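Long-range contacts in type I site-specific restriction-modification system, R (Restriction) subunit (Vibrio vulnificus, PDB 3H1T), which probably binds and hydrolyses ATP and acts on DNA as the restriction subunit of a type I enzyme, represented here by its N-terminal part with both helicase-like domains: residues A[374-380]-A[574-580]; A[528-534]-A[565-571]; A[424-428]-A[582-588]; A[440-446]-A[519-525]. All blocks are in the same frame, centred on the assembly; numbering follows the deposited sequence.

Interaction 1. Residues A[374-380]-A[574-580]; sequences YRVHRVI and PEIEDEV
H377 sets its CG beside the backbone N (chi1 -57°), while D578 holds its own between N and the carbonyl carbon (chi1 43°); these torsions lay imidazole and carboxylate side by side, nearly coplanar. H377 ND1 donates to D578 OD1 over 2.9 Å in an almost straight bond, within the ring plane and onto the syn lone pair. Histidine suits the place because its second nitrogen, NE2, makes a weak hydrogen bond to N553 OD1 of the strand beyond. On this same face the bent chain of R375 brings its guanidinium under the I576 methyl: I576 CD1 lies over one face, 3.1 Å from R375 NE, and F63 and W551 add cation-pi contacts. V379 and V580, also on this face, meet through their CG2 methyls at 3.8 Å.

On the face of V376, R378 meets two glutamates. R378 NH2 reaches E577 OE2 in the guanidinium plane, through a salt bridge whose hydrogen bond is weak at 3.5 Å; the pairing of R378 with E579 is modelled too closely to be trusted. Between the faces, V376 N donates to I576 O at 2.9 Å and R378 N to D578 O at 2.8 Å, and D578 N and V580 N return bonds to V376 O and R378 O. This alternation defines a parallel strand pair, near one margin of the sheet in the second RecA-like domain of a superfamily 2 helicase-like motor.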
# COMPACT_ATOMS: atom_id res chain seq x y z
N TYR A 374 14.52 -2.26 -4.06
CA TYR A 374 14.88 -3.05 -5.24
C TYR A 374 16.12 -2.59 -6.00
O TYR A 374 16.53 -1.44 -5.90
CB TYR A 374 13.68 -3.07 -6.19
CG TYR A 374 13.18 -1.67 -6.55
CD1 TYR A 374 13.81 -0.91 -7.53
CD2 TYR A 374 12.12 -1.08 -5.84
CE1 TYR A 374 13.41 0.40 -7.79
CE2 TYR A 374 11.73 0.22 -6.09
CZ TYR A 374 12.37 0.96 -7.07
OH TYR A 374 11.95 2.25 -7.28
N ARG A 375 16.70 -3.51 -6.76
CA ARG A 375 17.85 -3.22 -7.61
C ARG A 375 17.39 -3.36 -9.06
O ARG A 375 16.66 -4.29 -9.38
CB ARG A 375 19.00 -4.20 -7.39
CG ARG A 375 19.84 -3.96 -6.16
CD ARG A 375 19.12 -4.39 -4.90
NE ARG A 375 19.83 -3.96 -3.70
CZ ARG A 375 21.02 -4.43 -3.31
NH1 ARG A 375 21.64 -5.37 -4.02
NH2 ARG A 375 21.59 -3.95 -2.22
N VAL A 376 17.81 -2.45 -9.92
CA VAL A 376 17.44 -2.58 -11.31
C VAL A 376 18.66 -3.00 -12.13
O VAL A 376 19.75 -2.45 -11.97
CB VAL A 376 16.89 -1.27 -11.92
CG1 VAL A 376 16.58 -1.51 -13.40
CG2 VAL A 376 15.65 -0.82 -11.19
N HIS A 377 18.48 -4.01 -12.97
CA HIS A 377 19.54 -4.51 -13.84
C HIS A 377 18.92 -4.41 -15.22
O HIS A 377 18.11 -5.25 -15.61
CB HIS A 377 19.88 -5.96 -13.52
CG HIS A 377 20.29 -6.19 -12.10
ND1 HIS A 377 21.33 -5.52 -11.51
CD2 HIS A 377 19.81 -7.04 -11.16
CE1 HIS A 377 21.48 -5.93 -10.27
NE2 HIS A 377 20.57 -6.86 -10.03
N ARG A 378 19.27 -3.35 -15.93
CA ARG A 378 18.78 -3.10 -17.28
C ARG A 378 19.71 -3.89 -18.20
O ARG A 378 20.94 -3.82 -18.06
CB ARG A 378 18.85 -1.59 -17.56
CG ARG A 378 18.05 -1.08 -18.74
CD ARG A 378 17.36 0.26 -18.41
NE ARG A 378 18.16 1.15 -17.57
CZ ARG A 378 19.33 1.67 -17.94
NH1 ARG A 378 19.83 1.40 -19.14
NH2 ARG A 378 20.01 2.46 -17.11
N VAL A 379 19.14 -4.66 -19.12
CA VAL A 379 19.95 -5.45 -20.04
C VAL A 379 19.59 -5.10 -21.46
O VAL A 379 18.46 -5.35 -21.89
CB VAL A 379 19.71 -6.94 -19.85
CG1 VAL A 379 20.68 -7.73 -20.72
CG2 VAL A 379 19.88 -7.30 -18.39
N ILE A 380 20.53 -4.53 -22.20
CA ILE A 380 20.24 -4.18 -23.58
C ILE A 380 21.04 -5.04 -24.55
O ILE A 380 22.20 -5.42 -24.29
CB ILE A 380 20.52 -2.68 -23.87
CG1 ILE A 380 20.04 -2.33 -25.28
CG2 ILE A 380 22.01 -2.39 -23.80
CD1 ILE A 380 18.54 -2.41 -25.47
N PRO A 574 15.93 3.57 -7.09
CA PRO A 574 16.33 2.25 -6.62
C PRO A 574 17.68 2.30 -5.91
O PRO A 574 18.47 3.22 -6.13
CB PRO A 574 16.37 1.43 -7.90
CG PRO A 574 16.87 2.42 -8.88
CD PRO A 574 16.03 3.65 -8.56
N GLU A 575 17.93 1.33 -5.04
CA GLU A 575 19.18 1.27 -4.31
C GLU A 575 20.32 1.22 -5.31
O GLU A 575 21.23 2.04 -5.27
CB GLU A 575 19.21 0.04 -3.41
CG GLU A 575 17.96 -0.12 -2.55
CD GLU A 575 17.88 0.87 -1.39
OE1 GLU A 575 18.82 0.88 -0.57
OE2 GLU A 575 16.88 1.61 -1.30
N ILE A 576 20.26 0.26 -6.21
CA ILE A 576 21.28 0.12 -7.24
C ILE A 576 20.58 0.08 -8.58
O ILE A 576 19.46 -0.41 -8.70
CB ILE A 576 22.08 -1.20 -7.12
CG1 ILE A 576 22.69 -1.34 -5.73
CG2 ILE A 576 23.18 -1.23 -8.16
CD1 ILE A 576 21.68 -1.66 -4.69
N GLU A 577 21.26 0.59 -9.59
CA GLU A 577 20.73 0.59 -10.93
C GLU A 577 21.87 0.54 -11.91
O GLU A 577 22.67 1.48 -11.99
CB GLU A 577 19.89 1.84 -11.21
CG GLU A 577 19.32 1.87 -12.64
CD GLU A 577 18.59 3.17 -12.99
OE1 GLU A 577 18.24 3.94 -12.07
OE2 GLU A 577 18.37 3.41 -14.19
N ASP A 578 21.98 -0.56 -12.64
CA ASP A 578 23.01 -0.67 -13.65
C ASP A 578 22.45 -1.24 -14.93
O ASP A 578 21.34 -1.75 -14.98
CB ASP A 578 24.24 -1.47 -13.17
CG ASP A 578 23.87 -2.72 -12.39
OD1 ASP A 578 22.95 -3.45 -12.80
OD2 ASP A 578 24.55 -2.98 -11.37
N GLU A 579 23.25 -1.14 -15.98
CA GLU A 579 22.88 -1.57 -17.31
C GLU A 579 24.03 -2.39 -17.89
O GLU A 579 25.20 -2.07 -17.66
CB GLU A 579 22.62 -0.32 -18.13
CG GLU A 579 22.55 -0.49 -19.61
CD GLU A 579 22.67 0.83 -20.33
OE1 GLU A 579 21.92 1.76 -19.99
OE2 GLU A 579 23.53 0.93 -21.22
N VAL A 580 23.70 -3.46 -18.59
CA VAL A 580 24.73 -4.29 -19.20
C VAL A 580 24.34 -4.56 -20.64
O VAL A 580 23.16 -4.63 -20.97
CB VAL A 580 24.89 -5.65 -18.46
CG1 VAL A 580 25.45 -5.43 -17.08
CG2 VAL A 580 23.57 -6.36 -18.40
O HOH W 1 14.62 0.87 -3.71

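Interaction 2. Residues A[528-534]-A[565-571]; sequences NSMSEFK and FADPDFD
K534 NZ is gripped by three partners: D567 OD2 at 2.9 Å, D571 OD1 at 3.0 Å, and a water at 2.7 Å. The lysine chain runs out extended and bends only at its last torsion (chi4 -65°), which turns the ammonium between the two aspartates. D571 OD1 receives it on the syn lone pair, whereas D567 OD2 is met from above its carboxylate plane. The water in turn donates to F565 O, also at 2.7 Å, and to D571 OD2, so a backbone carbonyl joins the same network. Two carboxylates about one ammonium would probably favour its charged form, and D567 has a further cation in R343, which forms a salt bridge to the same OD2. D567 is doubly used: it is also the N-cap of helix 568-571, where OD1 accepts a weak bond from F570 N.

Helix 530-537, capped by S529 OG accepting from E532 N, leads into the QxxGRxxR signature of helicase motif VI, and the contact fixes its first turns to the segment following strand 552-556. The apolar part centres on F565. Its CB stands over the face of F533, 3.6 Å from the ring centroid, while F533 CB in return lies over the F565 ring. The two rings are near parallel, 23° apart, but slid so far that they barely overlap. Flat phenyl groups suit this close layering of helix against loop. M530, a selenomethionine, bends past the ring in the opposite direction; its SE lies 4.0 Å from F565 CB and, obliquely, 5.3 Å from the centroid of the F565 ring, a Met-aromatic contact.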
# COMPACT_ATOMS: atom_id res chain seq x y z
N ASN A 528 2.63 -1.69 -21.88
CA ASN A 528 1.97 -0.60 -22.57
C ASN A 528 1.32 0.45 -21.69
O ASN A 528 0.68 1.37 -22.20
CB ASN A 528 0.93 -1.14 -23.57
CG ASN A 528 0.73 -0.20 -24.77
OD1 ASN A 528 -0.01 0.79 -24.69
ND2 ASN A 528 1.41 -0.51 -25.87
N SER A 529 1.48 0.34 -20.37
CA SER A 529 0.90 1.34 -19.47
C SER A 529 1.59 1.44 -18.11
O SER A 529 2.20 0.49 -17.62
CB SER A 529 -0.60 1.08 -19.28
OG SER A 529 -0.86 0.10 -18.29
N MSE A 530 1.50 2.62 -17.50
CA MSE A 530 2.10 2.87 -16.19
C MSE A 530 1.48 1.99 -15.11
O MSE A 530 2.17 1.51 -14.22
CB MSE A 530 1.95 4.35 -15.82
CG MSE A 530 2.49 4.73 -14.44
SE MSE A 530 4.41 4.49 -14.18
CE MSE A 530 5.04 6.14 -14.96
N SER A 531 0.16 1.79 -15.17
CA SER A 531 -0.54 0.95 -14.20
C SER A 531 -0.02 -0.48 -14.25
O SER A 531 0.21 -1.09 -13.22
CB SER A 531 -2.05 0.95 -14.46
OG SER A 531 -2.63 2.21 -14.12
N GLU A 532 0.20 -0.99 -15.46
CA GLU A 532 0.70 -2.35 -15.65
C GLU A 532 2.12 -2.45 -15.14
O GLU A 532 2.48 -3.43 -14.51
CB GLU A 532 0.66 -2.77 -17.12
CG GLU A 532 1.32 -4.13 -17.39
CD GLU A 532 1.02 -4.71 -18.77
OE1 GLU A 532 1.56 -4.23 -19.79
OE2 GLU A 532 0.22 -5.66 -18.83
N PHE A 533 2.94 -1.44 -15.41
CA PHE A 533 4.31 -1.47 -14.96
C PHE A 533 4.39 -1.60 -13.44
O PHE A 533 5.11 -2.45 -12.90
CB PHE A 533 5.05 -0.19 -15.40
CG PHE A 533 6.49 -0.16 -14.98
CD1 PHE A 533 7.46 -0.83 -15.72
CD2 PHE A 533 6.88 0.54 -13.83
CE1 PHE A 533 8.81 -0.81 -15.32
CE2 PHE A 533 8.22 0.57 -13.43
CZ PHE A 533 9.19 -0.11 -14.17
N LYS A 534 3.64 -0.75 -12.75
CA LYS A 534 3.62 -0.76 -11.29
C LYS A 534 3.07 -2.04 -10.69
O LYS A 534 3.43 -2.41 -9.57
CB LYS A 534 2.84 0.44 -10.76
CG LYS A 534 3.52 1.78 -11.03
CD LYS A 534 3.08 2.85 -10.05
CE LYS A 534 3.54 4.25 -10.50
NZ LYS A 534 5.03 4.46 -10.52
N PHE A 565 9.04 4.09 -17.64
CA PHE A 565 8.09 4.25 -16.55
C PHE A 565 8.74 4.66 -15.22
O PHE A 565 8.16 4.47 -14.16
CB PHE A 565 7.31 2.94 -16.40
CG PHE A 565 6.53 2.58 -17.63
CD1 PHE A 565 5.34 3.25 -17.93
CD2 PHE A 565 6.98 1.59 -18.52
CE1 PHE A 565 4.61 2.97 -19.09
CE2 PHE A 565 6.26 1.29 -19.69
CZ PHE A 565 5.07 1.99 -19.97
N ALA A 566 9.93 5.24 -15.30
CA ALA A 566 10.62 5.69 -14.10
C ALA A 566 9.71 6.70 -13.38
O ALA A 566 9.17 7.62 -14.00
CB ALA A 566 11.94 6.35 -14.46
N ASP A 567 9.54 6.52 -12.08
CA ASP A 567 8.65 7.39 -11.31
C ASP A 567 9.19 7.54 -9.89
O ASP A 567 8.77 6.85 -8.97
CB ASP A 567 7.26 6.75 -11.27
CG ASP A 567 6.21 7.66 -10.70
OD1 ASP A 567 6.59 8.70 -10.12
OD2 ASP A 567 5.01 7.34 -10.81
N PRO A 568 10.13 8.47 -9.69
CA PRO A 568 10.74 8.71 -8.37
C PRO A 568 9.78 9.25 -7.31
O PRO A 568 9.93 8.98 -6.12
CB PRO A 568 11.86 9.69 -8.70
CG PRO A 568 12.17 9.40 -10.14
CD PRO A 568 10.80 9.29 -10.71
N ASP A 569 8.78 10.01 -7.74
CA ASP A 569 7.82 10.58 -6.81
C ASP A 569 7.04 9.50 -6.09
O ASP A 569 6.89 9.55 -4.87
CB ASP A 569 6.87 11.54 -7.53
CG ASP A 569 7.57 12.81 -7.98
OD1 ASP A 569 8.66 13.10 -7.47
OD2 ASP A 569 7.02 13.53 -8.85
N PHE A 570 6.54 8.52 -6.82
CA PHE A 570 5.78 7.44 -6.21
C PHE A 570 6.66 6.27 -5.79
O PHE A 570 6.39 5.63 -4.76
CB PHE A 570 4.70 6.94 -7.17
CG PHE A 570 3.66 6.08 -6.52
CD1 PHE A 570 2.62 6.67 -5.78
CD2 PHE A 570 3.73 4.70 -6.59
CE1 PHE A 570 1.68 5.88 -5.15
CE2 PHE A 570 2.78 3.91 -5.95
CZ PHE A 570 1.76 4.51 -5.23
N ASP A 571 7.72 5.99 -6.55
CA ASP A 571 8.59 4.85 -6.23
C ASP A 571 9.90 5.17 -5.55
O ASP A 571 10.51 4.28 -4.96
CB ASP A 571 8.93 4.05 -7.49
CG ASP A 571 7.78 3.95 -8.47
OD1 ASP A 571 6.60 3.91 -8.01
OD2 ASP A 571 8.06 3.90 -9.69
O HOH W 2 6.87 3.30 -12.14

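Interaction 3. Residues A[424-428]-A[582-588]; sequences AFAKH and IDEDGEE
K427 and H428, neighbours on helix 422-436, both swing CG away from the backbone N (chi1 178° in H428), and each then meets a different part of segment 582-588. In K427 a bend at chi2 lays its methylenes along the turn: CD comes within 3.2 Å of D585 O, and CE lies equally near E587 OE2. The last torsion (chi4 -72°) carries NZ to a long salt bridge of 3.7 Å with E587 OE1, but its stronger partner is D431, one helical turn on. Lysine fits here because a long aliphatic stem can cover the turn before the charge is reached.

E588, its chain extended beyond CG, brings OE2 to the imidazole edge of H428 in the ring plane, 3.5 Å from H428 NE2, and the carboxylate is nearly coplanar with the ring. The other nitrogen, ND1, is hydrogen-bonded to Y557 OH. I582 also borders this ring, but its CD1 is too crowded in the model for the contact to be read closely.

At G586 the chain has a positive phi of 84°, and the absence of a side chain lets CA approach A424 O to 3.5 Å. D583 shapes the turn from within: its OD1 accepts from D585 N, forming an Asx turn, and from E587 N at 3.0 Å, the two donors arriving from opposite faces of the carboxylate. G586 N to D583 O, together with D583 N to E587 O at 2.8 Å, completes a type I turn with a G1 bulge, the classic hairpin connection, here between strands 576-582 and 588-589.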
# COMPACT_ATOMS: atom_id res chain seq x y z
N ALA A 424 18.41 -15.76 -25.62
CA ALA A 424 19.47 -14.92 -25.06
C ALA A 424 19.12 -14.56 -23.62
O ALA A 424 19.95 -14.65 -22.72
CB ALA A 424 19.63 -13.65 -25.88
N PHE A 425 17.88 -14.14 -23.45
CA PHE A 425 17.36 -13.75 -22.15
C PHE A 425 17.41 -14.91 -21.18
O PHE A 425 17.82 -14.76 -20.03
CB PHE A 425 15.92 -13.27 -22.29
CG PHE A 425 15.75 -12.12 -23.23
CD1 PHE A 425 16.85 -11.36 -23.63
CD2 PHE A 425 14.51 -11.80 -23.73
CE1 PHE A 425 16.69 -10.30 -24.53
CE2 PHE A 425 14.35 -10.74 -24.62
CZ PHE A 425 15.43 -10.00 -25.02
N ALA A 426 17.01 -16.08 -21.66
CA ALA A 426 17.03 -17.27 -20.81
C ALA A 426 18.44 -17.62 -20.39
O ALA A 426 18.67 -18.02 -19.26
CB ALA A 426 16.40 -18.45 -21.52
N LYS A 427 19.40 -17.47 -21.30
CA LYS A 427 20.77 -17.79 -20.96
C LYS A 427 21.27 -16.78 -19.93
O LYS A 427 21.84 -17.15 -18.90
CB LYS A 427 21.69 -17.77 -22.19
CG LYS A 427 22.94 -18.62 -21.99
CD LYS A 427 24.22 -17.93 -22.42
CE LYS A 427 25.47 -18.82 -22.21
NZ LYS A 427 25.86 -19.00 -20.77
N HIS A 428 21.04 -15.50 -20.20
CA HIS A 428 21.47 -14.46 -19.27
C HIS A 428 20.83 -14.57 -17.89
O HIS A 428 21.50 -14.37 -16.88
CB HIS A 428 21.20 -13.09 -19.86
CG HIS A 428 21.57 -11.97 -18.95
ND1 HIS A 428 20.73 -11.52 -17.96
CD2 HIS A 428 22.73 -11.27 -18.82
CE1 HIS A 428 21.35 -10.59 -17.25
NE2 HIS A 428 22.56 -10.42 -17.75
N ILE A 582 24.45 -7.04 -23.94
CA ILE A 582 24.51 -8.47 -24.12
C ILE A 582 24.51 -8.83 -25.60
O ILE A 582 23.87 -8.13 -26.39
CB ILE A 582 23.30 -9.06 -23.32
CG1 ILE A 582 23.78 -9.54 -21.95
CG2 ILE A 582 22.54 -10.06 -24.14
CD1 ILE A 582 24.03 -11.02 -21.86
N ASP A 583 25.23 -9.89 -25.99
CA ASP A 583 25.28 -10.29 -27.40
C ASP A 583 24.10 -11.18 -27.77
O ASP A 583 23.24 -11.45 -26.93
CB ASP A 583 26.60 -11.00 -27.77
CG ASP A 583 26.76 -12.37 -27.09
OD1 ASP A 583 25.75 -12.98 -26.69
OD2 ASP A 583 27.92 -12.85 -26.98
N GLU A 584 24.07 -11.64 -29.02
CA GLU A 584 22.96 -12.48 -29.47
C GLU A 584 22.86 -13.84 -28.79
O GLU A 584 21.90 -14.55 -29.04
CB GLU A 584 23.00 -12.67 -30.99
CG GLU A 584 22.69 -11.39 -31.76
CD GLU A 584 21.36 -10.77 -31.33
OE1 GLU A 584 20.31 -11.38 -31.62
OE2 GLU A 584 21.37 -9.69 -30.69
N ASP A 585 23.82 -14.20 -27.94
CA ASP A 585 23.75 -15.49 -27.24
C ASP A 585 23.45 -15.30 -25.76
O ASP A 585 23.36 -16.27 -25.00
CB ASP A 585 25.07 -16.27 -27.36
CG ASP A 585 25.36 -16.73 -28.77
OD1 ASP A 585 24.63 -17.61 -29.29
OD2 ASP A 585 26.33 -16.21 -29.36
N GLY A 586 23.32 -14.04 -25.35
CA GLY A 586 23.04 -13.74 -23.96
C GLY A 586 24.28 -13.69 -23.09
O GLY A 586 24.19 -13.85 -21.86
N GLU A 587 25.45 -13.51 -23.71
CA GLU A 587 26.70 -13.39 -22.96
C GLU A 587 26.92 -11.87 -22.91
O GLU A 587 26.69 -11.18 -23.91
CB GLU A 587 27.87 -14.05 -23.71
CG GLU A 587 27.62 -15.48 -24.15
CD GLU A 587 27.93 -16.51 -23.06
OE1 GLU A 587 27.92 -16.13 -21.87
OE2 GLU A 587 28.18 -17.69 -23.39
N GLU A 588 27.34 -11.33 -21.77
CA GLU A 588 27.56 -9.89 -21.71
C GLU A 588 28.83 -9.53 -22.48
O GLU A 588 29.76 -10.34 -22.60
CB GLU A 588 27.71 -9.39 -20.27
CG GLU A 588 26.57 -9.71 -19.32
CD GLU A 588 26.70 -8.98 -17.98
OE1 GLU A 588 27.84 -8.60 -17.62
OE2 GLU A 588 25.67 -8.80 -17.28

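Interaction 4. Residues A[440-446]-A[519-525]; sequences AKTIVFC and KNVVLAR
T442 and N520 join side chains across two neighbouring parallel strands in the core of the second RecA-like domain. T442 OG1 accepts from N520 ND2 at 2.9 Å, with the oxygen close to the amide plane, and donates its own hydrogen bond to A440 O at 3.0 Å. N520 OD1 is taken by N553 of the next strand, which makes asparagine apt: one amide ties together three chain segments within a buried face.

K441 O serves two donors, K519 N at 2.8 Å and N520 N at 3.2 Å. Farther on, I443 N donates to N520 O, V522 N to I443 O, F445 N to V522 O and A524 N to F445 O, alternating as parallel strands require. The polar ends of the long side chains find partners elsewhere: K441 NZ bonds to T497 O, while R525 gives NH1 to E532 and NH2 to Q507.

Beta-branched valines suit the apolar remainder. V444 and V522 lie side by side, pointing the same way, with V444 CG2 3.8 Å from V522 CB under helix 422-436. Beside them, T442 turns its methyl across to the neighbouring strand, bringing T442 CG2 to 3.5 Å from V522 CG2.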
# COMPACT_ATOMS: atom_id res chain seq x y z
N ALA A 440 15.99 -18.77 -5.90
CA ALA A 440 15.30 -17.52 -5.58
C ALA A 440 14.05 -17.52 -6.47
O ALA A 440 14.16 -17.59 -7.70
CB ALA A 440 16.19 -16.34 -5.91
N LYS A 441 12.87 -17.44 -5.86
CA LYS A 441 11.64 -17.45 -6.64
C LYS A 441 11.58 -16.28 -7.59
O LYS A 441 11.74 -15.13 -7.18
CB LYS A 441 10.41 -17.46 -5.74
CG LYS A 441 10.17 -18.80 -5.06
CD LYS A 441 8.78 -18.84 -4.45
CE LYS A 441 8.62 -19.99 -3.45
NZ LYS A 441 8.49 -21.36 -4.03
N THR A 442 11.32 -16.59 -8.85
CA THR A 442 11.31 -15.62 -9.95
C THR A 442 10.06 -15.67 -10.84
O THR A 442 9.51 -16.74 -11.06
CB THR A 442 12.53 -15.87 -10.86
OG1 THR A 442 13.72 -15.80 -10.07
CG2 THR A 442 12.58 -14.86 -11.99
N ILE A 443 9.65 -14.52 -11.36
CA ILE A 443 8.50 -14.44 -12.25
C ILE A 443 8.94 -13.74 -13.53
O ILE A 443 9.52 -12.66 -13.47
CB ILE A 443 7.32 -13.62 -11.64
CG1 ILE A 443 6.83 -14.26 -10.34
CG2 ILE A 443 6.13 -13.60 -12.62
CD1 ILE A 443 5.79 -13.44 -9.62
N VAL A 444 8.68 -14.33 -14.69
CA VAL A 444 9.10 -13.71 -15.94
C VAL A 444 7.90 -13.32 -16.78
O VAL A 444 7.11 -14.17 -17.20
CB VAL A 444 10.01 -14.67 -16.77
CG1 VAL A 444 10.53 -13.96 -18.04
CG2 VAL A 444 11.16 -15.13 -15.93
N PHE A 445 7.76 -12.03 -17.03
CA PHE A 445 6.64 -11.52 -17.80
C PHE A 445 6.94 -11.46 -19.29
O PHE A 445 7.69 -10.60 -19.76
CB PHE A 445 6.25 -10.14 -17.28
CG PHE A 445 5.64 -10.17 -15.91
CD1 PHE A 445 4.29 -10.41 -15.75
CD2 PHE A 445 6.45 -10.04 -14.78
CE1 PHE A 445 3.73 -10.53 -14.48
CE2 PHE A 445 5.90 -10.15 -13.50
CZ PHE A 445 4.53 -10.40 -13.35
N CYS A 446 6.33 -12.37 -20.04
CA CYS A 446 6.55 -12.46 -21.48
C CYS A 446 5.49 -11.77 -22.32
O CYS A 446 4.48 -11.28 -21.79
CB CYS A 446 6.66 -13.94 -21.87
SG CYS A 446 7.87 -14.84 -20.81
N LYS A 519 11.77 -13.04 -5.26
CA LYS A 519 13.00 -12.27 -5.21
C LYS A 519 13.47 -11.66 -6.52
O LYS A 519 14.31 -10.76 -6.51
CB LYS A 519 14.12 -13.14 -4.61
CG LYS A 519 13.85 -13.59 -3.17
CD LYS A 519 15.01 -14.43 -2.63
CE LYS A 519 14.96 -14.60 -1.12
NZ LYS A 519 16.34 -14.78 -0.56
N ASN A 520 12.96 -12.16 -7.65
CA ASN A 520 13.32 -11.62 -8.97
C ASN A 520 12.09 -11.34 -9.80
O ASN A 520 11.23 -12.20 -9.95
CB ASN A 520 14.20 -12.60 -9.78
CG ASN A 520 15.54 -12.89 -9.14
OD1 ASN A 520 16.20 -12.00 -8.62
ND2 ASN A 520 15.95 -14.15 -9.22
N VAL A 521 12.00 -10.14 -10.34
CA VAL A 521 10.88 -9.77 -11.20
C VAL A 521 11.51 -9.51 -12.56
O VAL A 521 12.30 -8.58 -12.72
CB VAL A 521 10.16 -8.50 -10.66
CG1 VAL A 521 9.21 -7.95 -11.72
CG2 VAL A 521 9.36 -8.83 -9.39
N VAL A 522 11.15 -10.33 -13.55
CA VAL A 522 11.75 -10.21 -14.88
C VAL A 522 10.87 -9.70 -16.03
O VAL A 522 9.79 -10.23 -16.29
CB VAL A 522 12.34 -11.58 -15.28
CG1 VAL A 522 13.16 -11.45 -16.55
CG2 VAL A 522 13.21 -12.12 -14.13
N LEU A 523 11.36 -8.69 -16.73
CA LEU A 523 10.63 -8.08 -17.85
C LEU A 523 11.07 -8.55 -19.25
O LEU A 523 12.18 -8.27 -19.70
CB LEU A 523 10.78 -6.56 -17.78
CG LEU A 523 10.19 -5.81 -16.59
CD1 LEU A 523 10.51 -4.33 -16.72
CD2 LEU A 523 8.69 -6.01 -16.57
N ALA A 524 10.18 -9.25 -19.94
CA ALA A 524 10.49 -9.73 -21.29
C ALA A 524 9.30 -9.44 -22.17
O ALA A 524 8.92 -10.23 -23.01
CB ALA A 524 10.77 -11.22 -21.28
N ARG A 525 8.71 -8.27 -21.96
CA ARG A 525 7.54 -7.89 -22.71
C ARG A 525 7.41 -6.39 -22.85
O ARG A 525 8.07 -5.62 -22.17
CB ARG A 525 6.29 -8.41 -22.00
CG ARG A 525 6.00 -7.65 -20.72
CD ARG A 525 4.79 -8.21 -20.05
NE ARG A 525 3.74 -8.46 -21.02
CZ ARG A 525 2.48 -8.12 -20.84
NH1 ARG A 525 2.11 -7.52 -19.72
NH2 ARG A 525 1.59 -8.39 -21.78

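How the interactions relate
Interactions 1 and 4 are two strand pairs of one sheet, centres about 14 Å apart, with strand 552-556 running between them. Interaction 3 continues interaction 1 at its C-terminal end, where I582 N probably donates to I380 O at 2.8 Å and V379 packs on H428. Y557 lies between interactions 3 and 4, touching both H428 and V522. Interaction 2 meets interaction 4 through the salt bridge R525 NH1 to E532 OE2, 2.8 Å long, and meets interaction 1 through a weak bond from Y374 OH to D571 O. Motif VI of such motors usually faces the ATP cleft between the two RecA-like domains, so interaction 2 probably lies near it, about 26 Å from interaction 3, centre to centre.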